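Local coordinates for protein putative cellulase CEL6 (Mycobacterium tuberculosis, PDB 1UP3) that probably hydrolyses the beta-1,4-glucosidic bonds of cellulose as a family 6 endoglucanase, its catalytic domain holding a thio-linked cello-oligosaccharide, at residues Y42-D45 against Q46-P50; Q132-E135 against R136-L139; N191-T195 against D196-G200. All blocks are in the same frame, centred on the assembly; numbering follows the deposited sequence. Where two conformers were deposited one is given.

Contact 1: Y42-D45 against Q46-P50; sequences YWLD and QAFPP
Asp45 OD2 is held by a salt bridge from Arg81 and by a water, 2.6 Å away, that also accepts from Gln46 NE2 at 3.0 Å and so joins the amide to the acid; the other end of that amide, OE1, is bound by Gly90 N. Asp45 OD1 takes the backbone N of Ala47 at 3.1 Å, the N-H coming from above the carboxylate plane. Asp45 CG lies between its own backbone N and carbonyl carbon (chi1 68°), and this brings OD1 to Ala47 N, an Asx turn laid on the type I beta turn that Phe48 N closes on Asp45 O (3.0 Å). The Phe48 side chain turns back toward Leu44 and Tyr42 of strand 42-44. Leu44 CD2 sits 3.8 Å from the ring centroid of Phe48, almost on the ring normal, a CH-pi contact, while Asp45 O lies at the ring edge and Tyr42 OH approaches CE2 of Phe48 obliquely at 3.9 Å. The turn leads from an outermost strand of the parallel sheet toward helix 50-66. With Arg81, the water and a backbone N-H around it, the carboxylate is probably stabilised as the anion.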
# COMPACT_ATOMS: atom_id res chain seq x y z
N TYR A 42 0.52 3.65 -6.82
CA TYR A 42 -0.40 4.74 -7.13
C TYR A 42 -1.67 4.53 -6.30
O TYR A 42 -2.35 3.55 -6.45
CB TYR A 42 -0.68 4.74 -8.64
CG TYR A 42 -1.46 5.94 -9.12
CD1 TYR A 42 -0.82 7.15 -9.33
CD2 TYR A 42 -2.80 5.87 -9.37
CE1 TYR A 42 -1.51 8.27 -9.78
CE2 TYR A 42 -3.51 6.99 -9.82
CZ TYR A 42 -2.86 8.18 -10.02
OH TYR A 42 -3.57 9.30 -10.44
N TRP A 43 -1.98 5.50 -5.43
CA TRP A 43 -3.08 5.36 -4.49
C TRP A 43 -4.36 5.94 -5.08
O TRP A 43 -4.35 7.11 -5.55
CB TRP A 43 -2.76 6.09 -3.20
CG TRP A 43 -1.67 5.46 -2.36
CD1 TRP A 43 -0.39 5.19 -2.73
CD2 TRP A 43 -1.81 4.94 -1.04
NE1 TRP A 43 0.30 4.61 -1.68
CE2 TRP A 43 -0.56 4.44 -0.63
CE3 TRP A 43 -2.88 4.90 -0.13
CZ2 TRP A 43 -0.35 3.87 0.62
CZ3 TRP A 43 -2.67 4.36 1.12
CH2 TRP A 43 -1.40 3.84 1.49
N LEU A 44 -5.44 5.18 -4.99
CA LEU A 44 -6.77 5.61 -5.46
C LEU A 44 -7.75 5.64 -4.29
O LEU A 44 -7.73 4.77 -3.42
CB LEU A 44 -7.27 4.63 -6.49
CG LEU A 44 -6.38 4.47 -7.72
CD1 LEU A 44 -6.92 3.33 -8.58
CD2 LEU A 44 -6.31 5.77 -8.48
N ASP A 45 -8.59 6.65 -4.27
CA ASP A 45 -9.63 6.77 -3.27
C ASP A 45 -10.88 7.45 -3.82
O ASP A 45 -11.11 7.43 -5.01
CB ASP A 45 -9.08 7.41 -2.00
CG ASP A 45 -8.68 8.86 -2.17
OD1 ASP A 45 -8.87 9.45 -3.27
OD2 ASP A 45 -8.16 9.51 -1.21
N GLN A 46 -11.67 8.02 -2.91
CA GLN A 46 -12.96 8.59 -3.29
C GLN A 46 -12.85 9.85 -4.13
O GLN A 46 -13.86 10.32 -4.67
CB GLN A 46 -13.84 8.87 -2.05
CG GLN A 46 -13.47 10.11 -1.23
CD GLN A 46 -12.12 10.05 -0.56
OE1 GLN A 46 -11.65 8.98 -0.13
NE2 GLN A 46 -11.48 11.19 -0.47
N ALA A 47 -11.65 10.37 -4.31
CA ALA A 47 -11.40 11.44 -5.29
C ALA A 47 -11.60 10.98 -6.74
O ALA A 47 -11.64 11.79 -7.65
CB ALA A 47 -10.02 11.99 -5.14
N PHE A 48 -11.60 9.65 -6.96
CA PHE A 48 -11.77 9.04 -8.27
C PHE A 48 -13.11 8.30 -8.23
O PHE A 48 -13.19 7.16 -7.74
CB PHE A 48 -10.64 8.05 -8.56
CG PHE A 48 -9.27 8.64 -8.46
CD1 PHE A 48 -8.66 8.76 -7.23
CD2 PHE A 48 -8.60 9.07 -9.59
CE1 PHE A 48 -7.41 9.31 -7.10
CE2 PHE A 48 -7.33 9.63 -9.48
CZ PHE A 48 -6.73 9.74 -8.21
N PRO A 49 -14.19 8.94 -8.66
CA PRO A 49 -15.51 8.32 -8.47
C PRO A 49 -15.74 7.09 -9.32
O PRO A 49 -15.05 6.93 -10.32
CB PRO A 49 -16.48 9.43 -8.91
CG PRO A 49 -15.68 10.31 -9.82
CD PRO A 49 -14.25 10.24 -9.32
N PRO A 50 -16.70 6.22 -8.97
CA PRO A 50 -17.04 5.06 -9.78
C PRO A 50 -17.24 5.37 -11.25
O PRO A 50 -16.91 4.56 -12.14
CB PRO A 50 -18.33 4.55 -9.12
CG PRO A 50 -18.22 4.98 -7.72
CD PRO A 50 -17.51 6.28 -7.73
O HOH W 1 -8.60 11.55 0.38

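Contact 2: Q132-E135 against R136-L139; sequences QRQE and RFDL
Two successive turns near the start of helix 130-147 make up this contact, and four i to i+4 backbone bonds run through it, from Arg136 N to Gln132 O (2.9 Å) through to Leu139 N to Glu135 O (2.9 Å). A side-chain bond with the same spacing is added on one flank: Gln134 NE2 donates to Asp138 OD1 at 3.1 Å with an N-H...O angle of 151°. The acceptor lies in the amide plane of Gln134, yet the donor reaches Asp138 OD1 from above the carboxylate plane, the two flat groups being turned 52° apart. Gln134 gets there with CG anti to its backbone N (chi1 -170°) and a bend at the next bond, which carries the amide forward along the helix to Asp138. Asp138 OD1 has a second and stronger partner in the salt bridge with Arg141, about one turn further on.

The amide oxygen of Gln134 turns to its other neighbour, OE1 lying near the plane of the Phe137 ring at 4.1 Å from CD2. One face of that ring is laid over Arg133 O, which is 3.5 Å from Phe137 CG and offset toward the rim. The same carbonyl accepts from Phe137 N. The Phe137 side chain also touches Arg173 and Asp176 of helix 167-176, while Leu139 packs on Tyr97 and Arg98 of helix 94-108.

The end of the Arg136 side chain leads off from the preceding turn, NH1 bonded to Ala121 O and NH2 to Pro79 O. Arg136 ties the helix in this way to helix 121-124 and to the loop holding Pro79, whereas Asp138, taking an N-H from the Gln134 amide and facing the Arg141 guanidinium, is probably stabilised as the anion.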
# COMPACT_ATOMS: atom_id res chain seq x y z
N GLN A 132 -20.85 -2.80 11.72
CA GLN A 132 -20.00 -2.06 10.77
C GLN A 132 -18.75 -2.87 10.42
O GLN A 132 -18.25 -2.81 9.31
CB GLN A 132 -19.60 -0.72 11.35
CG GLN A 132 -20.66 0.34 11.33
CD GLN A 132 -20.14 1.57 12.14
OE1 GLN A 132 -19.43 1.43 13.18
NE2 GLN A 132 -20.46 2.74 11.66
N ARG A 133 -18.25 -3.62 11.39
CA ARG A 133 -17.06 -4.46 11.18
C ARG A 133 -17.38 -5.54 10.18
O ARG A 133 -16.61 -5.78 9.25
CB ARG A 133 -16.63 -5.22 12.45
CG ARG A 133 -15.98 -4.46 13.54
CD ARG A 133 -15.63 -5.36 14.75
NE ARG A 133 -15.23 -4.59 15.93
CZ ARG A 133 -14.71 -5.12 17.04
NH1 ARG A 133 -14.48 -6.42 17.13
NH2 ARG A 133 -14.38 -4.33 18.05
N GLN A 134 -18.53 -6.19 10.33
CA GLN A 134 -18.90 -7.26 9.37
C GLN A 134 -19.14 -6.69 7.98
O GLN A 134 -18.72 -7.28 7.01
CB GLN A 134 -20.11 -8.04 9.84
CG GLN A 134 -20.40 -9.33 9.00
CD GLN A 134 -19.18 -10.27 8.93
OE1 GLN A 134 -18.62 -10.65 9.97
NE2 GLN A 134 -18.76 -10.64 7.71
N GLU A 135 -19.74 -5.52 7.91
CA GLU A 135 -19.89 -4.82 6.64
C GLU A 135 -18.52 -4.63 6.00
O GLU A 135 -18.33 -4.86 4.78
CB GLU A 135 -20.55 -3.48 6.84
CG GLU A 135 -20.74 -2.76 5.53
CD GLU A 135 -21.22 -1.34 5.67
OE1 GLU A 135 -20.61 -0.50 6.39
OE2 GLU A 135 -22.22 -1.04 4.99
N ARG A 136 -17.56 -4.14 6.78
CA ARG A 136 -16.21 -3.87 6.24
C ARG A 136 -15.59 -5.16 5.70
O ARG A 136 -15.00 -5.16 4.62
CB ARG A 136 -15.31 -3.23 7.31
CG ARG A 136 -13.84 -3.08 6.88
CD ARG A 136 -13.03 -2.23 7.75
NE ARG A 136 -13.33 -0.82 7.64
CZ ARG A 136 -12.61 0.11 8.22
NH1 ARG A 136 -11.53 -0.24 8.93
NH2 ARG A 136 -12.93 1.37 8.16
N PHE A 137 -15.72 -6.24 6.45
CA PHE A 137 -15.16 -7.53 6.01
C PHE A 137 -15.83 -7.95 4.69
O PHE A 137 -15.16 -8.41 3.76
CB PHE A 137 -15.30 -8.62 7.07
CG PHE A 137 -14.52 -8.38 8.35
CD1 PHE A 137 -13.47 -7.51 8.40
CD2 PHE A 137 -14.88 -9.04 9.51
CE1 PHE A 137 -12.76 -7.30 9.59
CE2 PHE A 137 -14.17 -8.83 10.69
CZ PHE A 137 -13.11 -7.97 10.70
N ASP A 138 -17.15 -7.77 4.60
CA ASP A 138 -17.87 -8.05 3.35
C ASP A 138 -17.40 -7.22 2.16
O ASP A 138 -17.33 -7.75 1.04
CB ASP A 138 -19.37 -7.88 3.53
CG ASP A 138 -19.97 -8.89 4.48
OD1 ASP A 138 -19.33 -9.93 4.79
OD2 ASP A 138 -21.10 -8.69 4.97
N LEU A 139 -17.04 -5.96 2.40
CA LEU A 139 -16.53 -5.09 1.35
C LEU A 139 -15.13 -5.50 0.89
O LEU A 139 -14.85 -5.49 -0.31
CB LEU A 139 -16.54 -3.63 1.83
CG LEU A 139 -17.94 -3.07 2.05
CD1 LEU A 139 -17.82 -1.67 2.65
CD2 LEU A 139 -18.80 -3.09 0.85

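Contact 3: N191-T195 against D196-G200; sequences NFYTT and DEEIG. With BGC (beta-D-glucopyranose), chain B.
Thr194 is the N-cap of helix 195-208, which follows strand 184-187 of the parallel sheet. Its OG1 accepts from Glu197 N at 3.3 Å, brought to the first turn because it stands between backbone N and carbonyl carbon (chi1 65°), and its carbonyl accepts from Glu198 N. The tight part lies on the inward side. There the bent side chain of Glu198 turns back over the cap, with CG 3.3 Å from Thr194 O and OE2 3.2 Å from Tyr193 CB, the carboxylate lying oblique to the Tyr193 ring. Ser162 OG binds both Glu198 OE2 and Glu197 OE2, and Ile199 CD1 meets Thr195 CG2 at 3.8 Å beside strands 213-217 and 254-258.

The other flank is looser: Asp196 is exposed and points away from the preceding loop, and a water accepts from Thr194 N while donating to Glu197 OE1 at 2.7 Å. Glu197 OE1 also pairs with Arg163, a residue of the glycan pocket. Upstream, the loop reaches a bound beta-D-glucopyranose also hydrogen-bonded by Asp82 and Asp120. Asn191 OD1 accepts from Phe192 N in the carbonyl plane on a lone pair, and Asn191 ND2 gives an almost straight bond of 2.8 Å to O6 of that sugar.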
# COMPACT_ATOMS: atom_id res chain seq x y z
N ASN A 191 4.37 2.04 7.37
CA ASN A 191 5.05 1.94 8.67
C ASN A 191 6.55 1.71 8.48
O ASN A 191 7.07 1.93 7.41
CB ASN A 191 4.34 0.92 9.55
CG ASN A 191 4.35 1.32 11.00
OD1 ASN A 191 5.41 1.46 11.60
ND2 ASN A 191 3.15 1.51 11.59
N PHE A 192 7.21 1.32 9.55
CA PHE A 192 8.65 1.48 9.69
C PHE A 192 9.34 0.26 10.25
O PHE A 192 10.55 0.35 10.50
CB PHE A 192 8.93 2.72 10.60
CG PHE A 192 8.27 3.99 10.12
CD1 PHE A 192 8.89 4.81 9.21
CD2 PHE A 192 6.99 4.32 10.56
CE1 PHE A 192 8.25 5.96 8.76
CE2 PHE A 192 6.34 5.44 10.08
CZ PHE A 192 6.95 6.25 9.20
N TYR A 193 8.62 -0.86 10.46
CA TYR A 193 9.23 -2.01 11.10
C TYR A 193 10.24 -2.69 10.16
O TYR A 193 10.08 -2.64 8.96
CB TYR A 193 8.17 -2.98 11.62
CG TYR A 193 7.31 -2.35 12.68
CD1 TYR A 193 7.84 -2.14 13.94
CD2 TYR A 193 6.03 -1.87 12.39
CE1 TYR A 193 7.10 -1.49 14.91
CE2 TYR A 193 5.29 -1.21 13.37
CZ TYR A 193 5.83 -1.01 14.60
OH TYR A 193 5.09 -0.34 15.57
N THR A 194 11.28 -3.31 10.73
CA THR A 194 12.32 -3.91 9.94
C THR A 194 11.79 -5.03 9.05
O THR A 194 10.82 -5.74 9.40
CB THR A 194 13.49 -4.46 10.79
OG1 THR A 194 13.03 -5.57 11.62
CG2 THR A 194 14.07 -3.40 11.67
N THR A 195 12.43 -5.20 7.92
CA THR A 195 12.09 -6.27 7.01
C THR A 195 12.15 -7.63 7.67
O THR A 195 11.25 -8.45 7.50
CB THR A 195 13.00 -6.23 5.85
OG1 THR A 195 12.81 -4.98 5.15
CG2 THR A 195 12.74 -7.35 4.87
N ASP A 196 13.20 -7.86 8.47
CA ASP A 196 13.31 -9.14 9.15
C ASP A 196 12.14 -9.43 10.08
O ASP A 196 11.63 -10.57 10.10
CB ASP A 196 14.56 -9.18 9.96
CG ASP A 196 15.79 -9.39 9.13
OD1 ASP A 196 15.69 -9.82 7.94
OD2 ASP A 196 16.91 -9.19 9.64
N GLU A 197 11.71 -8.43 10.81
CA GLU A 197 10.58 -8.62 11.72
C GLU A 197 9.32 -8.93 10.91
O GLU A 197 8.54 -9.85 11.28
CB GLU A 197 10.41 -7.45 12.65
CG GLU A 197 9.29 -7.68 13.66
CD GLU A 197 9.11 -6.56 14.64
OE1 GLU A 197 10.09 -5.89 15.01
OE2 GLU A 197 7.94 -6.34 15.05
N GLU A 198 9.14 -8.24 9.79
CA GLU A 198 7.94 -8.47 8.98
C GLU A 198 7.96 -9.81 8.27
O GLU A 198 6.89 -10.41 8.09
CB GLU A 198 7.68 -7.30 8.03
CG GLU A 198 7.56 -5.94 8.71
CD GLU A 198 6.74 -6.00 9.97
OE1 GLU A 198 5.50 -6.08 9.87
OE2 GLU A 198 7.33 -6.05 11.09
N ILE A 199 9.14 -10.32 7.90
CA ILE A 199 9.23 -11.68 7.31
C ILE A 199 8.79 -12.72 8.33
O ILE A 199 8.03 -13.65 8.03
CB ILE A 199 10.67 -11.98 6.80
CG1 ILE A 199 10.96 -11.15 5.54
CG2 ILE A 199 10.86 -13.47 6.53
CD1 ILE A 199 12.43 -11.16 5.14
N GLY A 200 9.26 -12.60 9.58
CA GLY A 200 8.82 -13.55 10.58
C GLY A 200 7.31 -13.56 10.76
O GLY A 200 6.68 -14.63 10.93
C2 BGC B . -2.64 4.73 11.71
C3 BGC B . -2.81 4.75 10.20
C4 BGC B . -1.50 4.33 9.52
C5 BGC B . -1.02 3.00 10.14
C6 BGC B . 0.36 2.61 9.62
C1 BGC B . -2.13 3.37 12.17
O2 BGC B . -3.87 5.10 12.38
O3 BGC B . -3.24 6.02 9.73
O4 BGC B . -1.65 4.18 8.10
O5 BGC B . -0.90 3.09 11.55
O6 BGC B . 0.75 1.35 10.13
O HOH W 2 11.29 -3.85 13.71

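How the contacts relate
From the N terminus, the three contacts follow in series, each closing before the next opens, so none nests within or crosses another. Contact 1 closes the turn between the outermost strand 42-44 and helix 50-66. Contact 2 comes later, within helix 130-147, which lies between strands 113-117 and 153-158 in the chain. Contact 3 starts helix 195-208 after strand 184-187 and leads on toward strand 213-217. Contacts 1 and 3 have centres 28 Å apart, on opposite sides of the chain's centre, although their nearest atoms are about 8 Å apart. Contact 3 alone includes a residue of the glycan pocket.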